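Local coordinates for desmoplakin (Homo sapiens, PDB 3R6N), which probably helps link intermediate filaments to desmosomes at cell junctions, its plakin domain forming a rigid rod of spectrin repeats, at residues Q362-C376 with H409-F423. Sequence-based numbering, arbitrary orientation.
Sequences QLYINMKSLVSWHYC and HYQEFIRNSQGSEMF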
loop_
_atom_site.group_PDB
_atom_site.type_symbol
_atom_site.label_atom_id
_atom_site.label_comp_id
_atom_site.label_asym_id
_atom_site.label_seq_id
_atom_site.Cartn_x
_atom_site.Cartn_y
_atom_site.Cartn_z
ATOM N N GLN A 362 22.064 -36.936 -2.560
ATOM C CA GLN A 362 23.369 -37.559 -2.379
ATOM C C GLN A 362 23.364 -38.503 -1.178
ATOM O O GLN A 362 23.811 -39.643 -1.281
ATOM C CB GLN A 362 24.462 -36.497 -2.223
ATOM C CG GLN A 362 25.883 -37.034 -2.362
ATOM C CD GLN A 362 26.304 -37.236 -3.809
ATOM O OE1 GLN A 362 26.096 -38.303 -4.390
ATOM N NE2 GLN A 362 26.909 -36.207 -4.396
ATOM N N LEU A 363 22.852 -38.031 -0.047
ATOM C CA LEU A 363 22.773 -38.853 1.158
ATOM C C LEU A 363 21.887 -40.074 0.957
ATOM O O LEU A 363 22.126 -41.127 1.543
ATOM C CB LEU A 363 22.243 -38.043 2.342
ATOM C CG LEU A 363 23.042 -36.823 2.799
ATOM C CD1 LEU A 363 22.358 -36.166 3.990
ATOM C CD2 LEU A 363 24.472 -37.206 3.143
ATOM N N TYR A 364 20.854 -39.926 0.138
ATOM C CA TYR A 364 19.907 -41.006 -0.096
ATOM C C TYR A 364 20.578 -42.153 -0.838
ATOM O O TYR A 364 20.709 -43.257 -0.311
ATOM C CB TYR A 364 18.716 -40.492 -0.900
ATOM C CG TYR A 364 17.560 -41.462 -1.008
ATOM C CD1 TYR A 364 16.796 -41.791 0.106
ATOM C CD2 TYR A 364 17.216 -42.030 -2.231
ATOM C CE1 TYR A 364 15.731 -42.668 0.010
ATOM C CE2 TYR A 364 16.151 -42.908 -2.336
ATOM C CZ TYR A 364 15.413 -43.223 -1.213
ATOM O OH TYR A 364 14.352 -44.096 -1.312
ATOM N N ILE A 365 21.009 -41.876 -2.063
ATOM C CA ILE A 365 21.642 -42.887 -2.896
ATOM C C ILE A 365 22.881 -43.452 -2.221
ATOM O O ILE A 365 23.231 -44.609 -2.429
ATOM C CB ILE A 365 22.014 -42.327 -4.280
ATOM C CG1 ILE A 365 23.052 -41.215 -4.141
ATOM C CG2 ILE A 365 20.774 -41.816 -5.001
ATOM C CD1 ILE A 365 23.282 -40.439 -5.421
ATOM N N ASN A 366 23.542 -42.632 -1.409
ATOM C CA ASN A 366 24.692 -43.095 -0.648
ATOM C C ASN A 366 24.311 -44.245 0.267
ATOM O O ASN A 366 24.983 -45.274 0.297
ATOM C CB ASN A 366 25.308 -41.960 0.171
ATOM C CG ASN A 366 26.394 -41.222 -0.584
ATOM O OD1 ASN A 366 27.066 -41.792 -1.444
ATOM N ND2 ASN A 366 26.575 -39.945 -0.263
ATOM N N MET A 367 23.223 -44.072 1.006
ATOM C CA MET A 367 22.758 -45.114 1.911
ATOM C C MET A 367 22.111 -46.266 1.152
ATOM O O MET A 367 22.336 -47.430 1.476
ATOM C CB MET A 367 21.802 -44.536 2.949
ATOM C CG MET A 367 22.399 -43.364 3.705
ATOM S SD MET A 367 21.748 -43.171 5.372
ATOM C CE MET A 367 20.000 -42.997 5.036
ATOM N N LYS A 368 21.318 -45.943 0.136
ATOM C CA LYS A 368 20.683 -46.970 -0.682
ATOM C C LYS A 368 21.717 -47.934 -1.256
ATOM O O LYS A 368 21.444 -49.123 -1.436
ATOM C CB LYS A 368 19.849 -46.338 -1.801
ATOM C CG LYS A 368 18.370 -46.191 -1.457
ATOM C CD LYS A 368 17.694 -47.555 -1.349
ATOM C CE LYS A 368 16.534 -47.548 -0.359
ATOM N NZ LYS A 368 15.422 -46.653 -0.781
ATOM N N SER A 369 22.907 -47.415 -1.535
ATOM C CA SER A 369 23.980 -48.229 -2.084
ATOM C C SER A 369 24.683 -48.996 -0.977
ATOM O O SER A 369 25.215 -50.078 -1.206
ATOM C CB SER A 369 24.990 -47.361 -2.834
ATOM O OG SER A 369 25.736 -46.562 -1.932
ATOM N N LEU A 370 24.693 -48.430 0.224
ATOM C CA LEU A 370 25.315 -49.104 1.353
ATOM C C LEU A 370 24.440 -50.263 1.808
ATOM O O LEU A 370 24.918 -51.205 2.437
ATOM C CB LEU A 370 25.553 -48.132 2.506
ATOM C CG LEU A 370 26.339 -48.734 3.671
ATOM C CD1 LEU A 370 27.699 -49.224 3.197
ATOM C CD2 LEU A 370 26.488 -47.734 4.803
ATOM N N VAL A 371 23.154 -50.190 1.476
ATOM C CA VAL A 371 22.219 -51.258 1.808
ATOM C C VAL A 371 22.328 -52.403 0.809
ATOM O O VAL A 371 22.276 -53.572 1.186
ATOM C CB VAL A 371 20.761 -50.754 1.850
ATOM C CG1 VAL A 371 19.814 -51.901 2.157
ATOM C CG2 VAL A 371 20.609 -49.653 2.885
ATOM N N SER A 372 22.479 -52.064 -0.467
ATOM C CA SER A 372 22.642 -53.081 -1.498
ATOM C C SER A 372 23.965 -53.809 -1.321
ATOM O O SER A 372 24.107 -54.964 -1.715
ATOM C CB SER A 372 22.565 -52.466 -2.898
ATOM O OG SER A 372 21.223 -52.205 -3.274
ATOM N N TRP A 373 24.933 -53.121 -0.726
ATOM C CA TRP A 373 26.232 -53.717 -0.456
ATOM C C TRP A 373 26.073 -54.819 0.579
ATOM O O TRP A 373 26.544 -55.939 0.386
ATOM C CB TRP A 373 27.212 -52.654 0.041
ATOM C CG TRP A 373 28.620 -53.148 0.181
ATOM C CD1 TRP A 373 29.526 -53.330 -0.820
ATOM C CD2 TRP A 373 29.285 -53.514 1.396
ATOM N NE1 TRP A 373 30.714 -53.792 -0.306
ATOM C CE2 TRP A 373 30.593 -53.913 1.052
ATOM C CE3 TRP A 373 28.902 -53.546 2.740
ATOM C CZ2 TRP A 373 31.517 -54.336 2.002
ATOM C CZ3 TRP A 373 29.822 -53.968 3.683
ATOM C CH2 TRP A 373 31.114 -54.357 3.309
ATOM N N HIS A 374 25.390 -54.498 1.672
ATOM C CA HIS A 374 25.155 -55.469 2.734
ATOM C C HIS A 374 24.315 -56.656 2.273
ATOM O O HIS A 374 24.677 -57.807 2.506
ATOM C CB HIS A 374 24.512 -54.799 3.946
ATOM C CG HIS A 374 25.500 -54.179 4.882
ATOM N ND1 HIS A 374 25.434 -52.857 5.266
ATOM C CD2 HIS A 374 26.580 -54.701 5.511
ATOM C CE1 HIS A 374 26.429 -52.591 6.094
ATOM N NE2 HIS A 374 27.140 -53.692 6.259
ATOM N N TYR A 375 23.195 -56.373 1.614
ATOM C CA TYR A 375 22.346 -57.430 1.074
ATOM C C TYR A 375 23.154 -58.362 0.177
ATOM O O TYR A 375 22.911 -59.568 0.141
ATOM C CB TYR A 375 21.167 -56.837 0.299
ATOM C CG TYR A 375 20.056 -56.299 1.173
ATOM C CD1 TYR A 375 19.782 -56.866 2.413
ATOM C CD2 TYR A 375 19.272 -55.228 0.756
ATOM C CE1 TYR A 375 18.762 -56.379 3.217
ATOM C CE2 TYR A 375 18.250 -54.731 1.550
ATOM C CZ TYR A 375 17.998 -55.310 2.779
ATOM O OH TYR A 375 16.982 -54.816 3.569
ATOM N N CYS A 376 24.119 -57.794 -0.540
ATOM C CA CYS A 376 24.995 -58.568 -1.413
ATOM C C CYS A 376 25.960 -59.463 -0.642
ATOM O O CYS A 376 26.244 -60.583 -1.061
ATOM C CB CYS A 376 25.792 -57.642 -2.330
ATOM S SG CYS A 376 24.911 -57.122 -3.807
ATOM N N HIS A 409 20.536 -58.446 -6.416
ATOM C CA HIS A 409 21.075 -57.536 -5.413
ATOM C C HIS A 409 22.347 -56.861 -5.912
ATOM O O HIS A 409 22.656 -55.737 -5.519
ATOM C CB HIS A 409 21.319 -58.250 -4.082
ATOM C CG HIS A 409 20.099 -58.337 -3.215
ATOM N ND1 HIS A 409 19.410 -57.224 -2.789
ATOM C CD2 HIS A 409 19.449 -59.407 -2.696
ATOM C CE1 HIS A 409 18.385 -57.602 -2.043
ATOM N NE2 HIS A 409 18.387 -58.919 -1.973
ATOM N N TYR A 410 23.076 -57.542 -6.790
ATOM C CA TYR A 410 24.288 -56.962 -7.350
ATOM C C TYR A 410 23.976 -55.946 -8.447
ATOM O O TYR A 410 24.732 -54.994 -8.646
ATOM C CB TYR A 410 25.242 -58.040 -7.865
ATOM C CG TYR A 410 26.596 -57.481 -8.238
ATOM C CD1 TYR A 410 27.402 -56.873 -7.282
ATOM C CD2 TYR A 410 27.063 -57.545 -9.543
ATOM C CE1 TYR A 410 28.635 -56.349 -7.614
ATOM C CE2 TYR A 410 28.297 -57.025 -9.885
ATOM C CZ TYR A 410 29.077 -56.429 -8.916
ATOM O OH TYR A 410 30.305 -55.910 -9.253
ATOM N N GLN A 411 22.867 -56.147 -9.155
ATOM C CA GLN A 411 22.408 -55.165 -10.136
ATOM C C GLN A 411 22.000 -53.875 -9.433
ATOM O O GLN A 411 22.338 -52.781 -9.879
ATOM C CB GLN A 411 21.233 -55.701 -10.955
ATOM C CG GLN A 411 21.616 -56.612 -12.114
ATOM C CD GLN A 411 20.411 -57.020 -12.949
ATOM O OE1 GLN A 411 19.359 -56.376 -12.897
ATOM N NE2 GLN A 411 20.557 -58.095 -13.718
ATOM N N GLU A 412 21.274 -54.013 -8.330
ATOM C CA GLU A 412 20.842 -52.860 -7.550
ATOM C C GLU A 412 22.028 -52.069 -7.022
ATOM O O GLU A 412 21.998 -50.840 -6.989
ATOM C CB GLU A 412 19.954 -53.300 -6.387
ATOM C CG GLU A 412 18.478 -53.236 -6.695
ATOM C CD GLU A 412 17.980 -51.810 -6.829
ATOM O OE1 GLU A 412 18.372 -50.972 -5.987
ATOM O OE2 GLU A 412 17.204 -51.530 -7.773
ATOM N N PHE A 413 23.071 -52.778 -6.602
ATOM C CA PHE A 413 24.272 -52.124 -6.098
ATOM C C PHE A 413 24.960 -51.337 -7.205
ATOM O O PHE A 413 25.199 -50.140 -7.065
ATOM C CB PHE A 413 25.243 -53.140 -5.500
ATOM C CG PHE A 413 26.575 -52.552 -5.135
ATOM C CD1 PHE A 413 26.792 -52.024 -3.876
ATOM C CD2 PHE A 413 27.606 -52.516 -6.059
ATOM C CE1 PHE A 413 28.015 -51.476 -3.541
ATOM C CE2 PHE A 413 28.833 -51.970 -5.732
ATOM C CZ PHE A 413 29.038 -51.449 -4.471
ATOM N N ILE A 414 25.285 -52.020 -8.299
ATOM C CA ILE A 414 25.867 -51.368 -9.465
ATOM C C ILE A 414 25.087 -50.110 -9.833
ATOM O O ILE A 414 25.670 -49.088 -10.187
ATOM C CB ILE A 414 25.890 -52.308 -10.680
ATOM C CG1 ILE A 414 27.063 -53.281 -10.576
ATOM C CG2 ILE A 414 25.981 -51.509 -11.971
ATOM C CD1 ILE A 414 27.222 -54.169 -11.788
ATOM N N ARG A 415 23.765 -50.193 -9.736
ATOM C CA ARG A 415 22.898 -49.079 -10.096
ATOM C C ARG A 415 23.015 -47.915 -9.111
ATOM O O ARG A 415 23.171 -46.764 -9.516
ATOM C CB ARG A 415 21.446 -49.551 -10.194
ATOM C CG ARG A 415 20.538 -48.603 -10.942
ATOM C CD ARG A 415 19.094 -49.067 -10.891
ATOM N NE ARG A 415 18.583 -49.111 -9.523
ATOM C CZ ARG A 415 18.201 -48.039 -8.834
ATOM N NH1 ARG A 415 18.276 -46.832 -9.382
ATOM N NH2 ARG A 415 17.748 -48.172 -7.594
ATOM N N ASN A 416 22.938 -48.217 -7.818
ATOM C CA ASN A 416 23.013 -47.190 -6.782
ATOM C C ASN A 416 24.433 -46.696 -6.548
ATOM O O ASN A 416 24.647 -45.613 -6.005
ATOM C CB ASN A 416 22.438 -47.714 -5.469
ATOM C CG ASN A 416 20.945 -47.934 -5.534
ATOM O OD1 ASN A 416 20.241 -47.264 -6.294
ATOM N ND2 ASN A 416 20.448 -48.875 -4.736
ATOM N N SER A 417 25.402 -47.506 -6.955
ATOM C CA SER A 417 26.810 -47.178 -6.774
ATOM C C SER A 417 27.266 -46.179 -7.831
ATOM O O SER A 417 28.246 -45.458 -7.641
ATOM C CB SER A 417 27.656 -48.453 -6.847
ATOM O OG SER A 417 29.031 -48.171 -6.659
ATOM N N GLN A 418 26.541 -46.145 -8.943
ATOM C CA GLN A 418 26.864 -45.261 -10.057
ATOM C C GLN A 418 27.206 -43.851 -9.588
ATOM O O GLN A 418 28.325 -43.375 -9.790
ATOM C CB GLN A 418 25.702 -45.223 -11.052
ATOM C CG GLN A 418 25.967 -44.397 -12.295
ATOM C CD GLN A 418 24.840 -44.493 -13.306
ATOM O OE1 GLN A 418 24.591 -43.558 -14.069
ATOM N NE2 GLN A 418 24.152 -45.632 -13.319
ATOM N N GLY A 419 26.242 -43.187 -8.960
ATOM C CA GLY A 419 26.440 -41.827 -8.488
ATOM C C GLY A 419 26.621 -41.722 -6.987
ATOM O O GLY A 419 26.071 -40.826 -6.349
ATOM N N SER A 420 27.402 -42.633 -6.418
ATOM C CA SER A 420 27.616 -42.658 -4.976
ATOM C C SER A 420 29.045 -42.267 -4.623
ATOM O O SER A 420 29.958 -42.425 -5.433
ATOM C CB SER A 420 27.302 -44.048 -4.416
ATOM O OG SER A 420 27.526 -44.099 -3.017
ATOM N N GLU A 421 29.231 -41.758 -3.409
ATOM C CA GLU A 421 30.557 -41.377 -2.935
ATOM C C GLU A 421 31.007 -42.271 -1.783
ATOM O O GLU A 421 31.889 -41.907 -1.007
ATOM C CB GLU A 421 30.571 -39.905 -2.514
ATOM C CG GLU A 421 29.567 -39.548 -1.427
ATOM C CD GLU A 421 29.102 -38.103 -1.515
ATOM O OE1 GLU A 421 29.228 -37.506 -2.605
ATOM O OE2 GLU A 421 28.607 -37.565 -0.501
ATOM N N MET A 422 30.399 -43.447 -1.686
ATOM C CA MET A 422 30.688 -44.375 -0.601
ATOM C C MET A 422 31.717 -45.422 -1.007
ATOM O O MET A 422 32.416 -45.987 -0.162
ATOM C CB MET A 422 29.402 -45.065 -0.147
ATOM C CG MET A 422 28.405 -44.131 0.503
ATOM S SD MET A 422 28.850 -43.738 2.202
ATOM C CE MET A 422 28.253 -45.207 3.041
ATOM N N PHE A 423 31.808 -45.680 -2.307
ATOM C CA PHE A 423 32.680 -46.733 -2.805
ATOM C C PHE A 423 33.594 -46.261 -3.932
ATOM O O PHE A 423 33.136 -45.938 -5.029
ATOM C CB PHE A 423 31.850 -47.933 -3.265
ATOM C CG PHE A 423 30.979 -48.511 -2.189
ATOM C CD1 PHE A 423 31.456 -49.508 -1.354
ATOM C CD2 PHE A 423 29.685 -48.056 -2.008
ATOM C CE1 PHE A 423 30.656 -50.041 -0.360
ATOM C CE2 PHE A 423 28.880 -48.583 -1.016
ATOM C CZ PHE A 423 29.365 -49.578 -0.191
#
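S372 fits as a knob among H409, E412, F413 and N416, and F413 returns the fit, entering a hollow lined by S369, S372, W373 and C376. Two helices are joined in this way: the segment axes approach to 8.4 Å and run nearly antiparallel, at 154°, consistent with the antiparallel helix packing of spectrin-like domains. S369 CB meets N416 CB at 3.7 Å where the backbones come together.

Along one side the packing becomes aromatic, with W373, F413 and F423 forming a cluster. W373 and F413 lie side by side, both with CG anti to the backbone N, while F423, from the loop residues 419-423, places CE1 over one face of the indole, 3.5 Å from W373 CD1. L370 continues this apolar strip, its CD2 meeting M422 CE. I431 packs on both W373 and F413, so helix 425-447 adjoins the cluster. At the far end Y375 CB sits over the H409 imidazole, 20° off the ring normal, a CH-pi contact.

Polar grip is concentrated at the loop. N366 OD1 accepts in its carbonyl plane from E421 N (2.9 Å, 166° at the hydrogen) and from S420 OG. The same S420 OG accepts from M422 N, closing an ST turn. The chemistry thus divides the work: interlocked side chains, a serine among them, join the helices, whereas one asparagine oxygen, accepting two hydrogen bonds, helps hold the turn at S420-M422.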